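Side-chain contact in FAD-dependent oxidoreductase (Actinomadura kijaniata, PDB 3M9V), which probably acts as a flavin-dependent oxidoreductase of the acyl-CoA dehydrogenase family in the biosynthesis of the sugar D-kijanose, and binds dTDP: residues A273-A278 / A298-R303. Residues are numbered along the deposited sequence; the frame is centred on the assembly and turned at random.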
loop_
_atom_site.group_PDB
_atom_site.type_symbol
_atom_site.label_atom_id
_atom_site.label_comp_id
_atom_site.label_asym_id
_atom_site.label_seq_id
_atom_site.Cartn_x
_atom_site.Cartn_y
_atom_site.Cartn_z
ATOM N N ALA A 273 5.927 -10.264 -18.313
ATOM C CA ALA A 273 5.285 -11.396 -18.961
ATOM C C ALA A 273 3.911 -11.504 -18.299
ATOM O O ALA A 273 2.960 -11.805 -18.994
ATOM C CB ALA A 273 6.100 -12.704 -18.772
ATOM N N ALA A 274 3.785 -11.214 -17.003
ATOM C CA ALA A 274 2.467 -11.181 -16.371
ATOM C C ALA A 274 1.540 -10.130 -16.991
ATOM O O ALA A 274 0.392 -10.388 -17.344
ATOM C CB ALA A 274 2.591 -10.964 -14.837
ATOM N N TYR A 275 2.054 -8.925 -17.185
ATOM C CA TYR A 275 1.263 -7.849 -17.751
ATOM C C TYR A 275 0.818 -8.221 -19.175
ATOM O O TYR A 275 -0.354 -8.031 -19.515
ATOM C CB TYR A 275 2.145 -6.621 -17.821
ATOM C CG TYR A 275 1.462 -5.362 -18.303
ATOM C CD1 TYR A 275 0.167 -5.038 -17.899
ATOM C CD2 TYR A 275 2.108 -4.484 -19.146
ATOM C CE1 TYR A 275 -0.456 -3.855 -18.340
ATOM C CE2 TYR A 275 1.511 -3.291 -19.563
ATOM C CZ TYR A 275 0.254 -2.977 -19.141
ATOM O OH TYR A 275 -0.283 -1.791 -19.595
ATOM N N ASP A 276 1.760 -8.725 -19.980
ATOM C CA ASP A 276 1.486 -9.100 -21.368
ATOM C C ASP A 276 0.400 -10.153 -21.465
ATOM O O ASP A 276 -0.444 -10.083 -22.358
ATOM C CB ASP A 276 2.729 -9.702 -22.018
ATOM C CG ASP A 276 3.752 -8.641 -22.338
ATOM O OD1 ASP A 276 3.466 -7.435 -22.241
ATOM O OD2 ASP A 276 4.887 -9.038 -22.608
ATOM N N THR A 277 0.453 -11.129 -20.565
ATOM C CA THR A 277 -0.587 -12.148 -20.402
ATOM C C THR A 277 -1.960 -11.605 -20.038
ATOM O O THR A 277 -2.977 -12.002 -20.631
ATOM C CB THR A 277 -0.183 -13.182 -19.328
ATOM O OG1 THR A 277 1.067 -13.749 -19.720
ATOM C CG2 THR A 277 -1.177 -14.314 -19.266
ATOM N N ALA A 278 -1.979 -10.695 -19.069
ATOM C CA ALA A 278 -3.220 -10.064 -18.642
ATOM C C ALA A 278 -3.841 -9.244 -19.766
ATOM O O ALA A 278 -5.031 -9.378 -20.019
ATOM C CB ALA A 278 -3.033 -9.190 -17.418
ATOM N N ALA A 298 -4.237 0.681 -15.823
ATOM C CA ALA A 298 -3.486 1.937 -15.810
ATOM C C ALA A 298 -2.495 1.827 -14.635
ATOM O O ALA A 298 -1.350 2.242 -14.762
ATOM C CB ALA A 298 -4.430 3.158 -15.632
ATOM N N GLU A 299 -2.898 1.262 -13.504
ATOM C CA GLU A 299 -2.019 1.233 -12.329
ATOM C C GLU A 299 -0.807 0.339 -12.602
ATOM O O GLU A 299 0.335 0.698 -12.302
ATOM C CB GLU A 299 -2.751 0.715 -11.076
ATOM C CG GLU A 299 -3.839 1.635 -10.507
ATOM C CD GLU A 299 -3.245 2.674 -9.582
ATOM O OE1 GLU A 299 -2.088 2.468 -9.111
ATOM O OE2 GLU A 299 -3.929 3.699 -9.356
ATOM N N ILE A 300 -1.056 -0.845 -13.150
ATOM C CA ILE A 300 0.024 -1.714 -13.583
ATOM C C ILE A 300 0.962 -1.108 -14.604
ATOM O O ILE A 300 2.187 -1.216 -14.488
ATOM C CB ILE A 300 -0.516 -3.054 -14.136
ATOM C CG1 ILE A 300 -1.200 -3.821 -13.007
ATOM C CG2 ILE A 300 0.551 -3.792 -14.916
ATOM C CD1 ILE A 300 -2.133 -4.941 -13.493
ATOM N N ASP A 301 0.387 -0.465 -15.618
ATOM C CA ASP A 301 1.206 0.168 -16.648
ATOM C C ASP A 301 2.175 1.154 -15.990
ATOM O O ASP A 301 3.344 1.287 -16.367
ATOM C CB ASP A 301 0.277 0.964 -17.604
ATOM C CG ASP A 301 0.953 1.293 -18.916
ATOM O OD1 ASP A 301 1.321 0.348 -19.616
ATOM O OD2 ASP A 301 1.158 2.458 -19.277
ATOM N N SER A 302 1.684 1.918 -15.020
ATOM C CA SER A 302 2.577 2.883 -14.369
ATOM C C SER A 302 3.567 2.224 -13.384
ATOM O O SER A 302 4.748 2.580 -13.326
ATOM C CB SER A 302 1.729 3.931 -13.633
ATOM O OG SER A 302 2.523 4.750 -12.779
ATOM N N ARG A 303 3.108 1.238 -12.623
ATOM C CA ARG A 303 4.006 0.463 -11.745
ATOM C C ARG A 303 5.125 -0.282 -12.480
ATOM O O ARG A 303 6.258 -0.315 -12.018
ATOM C CB ARG A 303 3.230 -0.546 -10.893
ATOM C CG ARG A 303 2.542 0.120 -9.676
ATOM C CD ARG A 303 1.632 -0.828 -8.849
ATOM N NE ARG A 303 1.895 -0.515 -7.450
ATOM C CZ ARG A 303 1.290 0.447 -6.757
ATOM N NH1 ARG A 303 0.316 1.161 -7.309
ATOM N NH2 ARG A 303 1.650 0.691 -5.502
#
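Tyr275 and Ile300 form the nearest CA pair, 7.5 Å apart, where segment 273-278 of helix 264-283 faces segment 298-303 of helix 291-323. With CG swung anti to the backbone N (chi1 -176°), Tyr275 reaches across to the second helix and meets two consecutive residues there. Tyrosine suits the place because it joins a flat apolar ring to a hydroxyl that can donate at its far end. Nearer its base, the ring receives the CG2 methyl of Ile300, which comes in obliquely and lies 3.3 Å from CD1 of Tyr275 and 3.6 Å from CE1. A beta-branched residue fits here because its CG2 branch, set close to the backbone, packs on the ring, and the side chain as a whole also touches Asp357 and Leu361 of helix 329-362.

At the far end of the ring the contact turns polar. The hydroxyl of Tyr275 donates a hydrogen bond to OD1 of Asp301, 2.7 Å from OH to OD1. It arrives on the anti side of that oxygen, 31° out of the carboxylate plane, and the ring and carboxylate planes stand 46° apart. Aspartate offers a second oxygen, and this OD2 forms a salt bridge with Arg338 of the second subunit, whose Ala402 also packs on Tyr275. A phenylalanine in place of Tyr275 could keep the methyl packing but would probably leave OD1 of Asp301 without this donor, one bond fewer for a buried carboxylate.

All this lies within the helical C-terminal domain of the acyl-CoA dehydrogenase fold, away from the dTDP pocket. Chemically, a buried carboxylate has among its partners a phenol of its own subunit and a guanidinium of the second; the positive charge and the donated bond probably favour its ionised form and link helix pairing within the chain to subunit assembly.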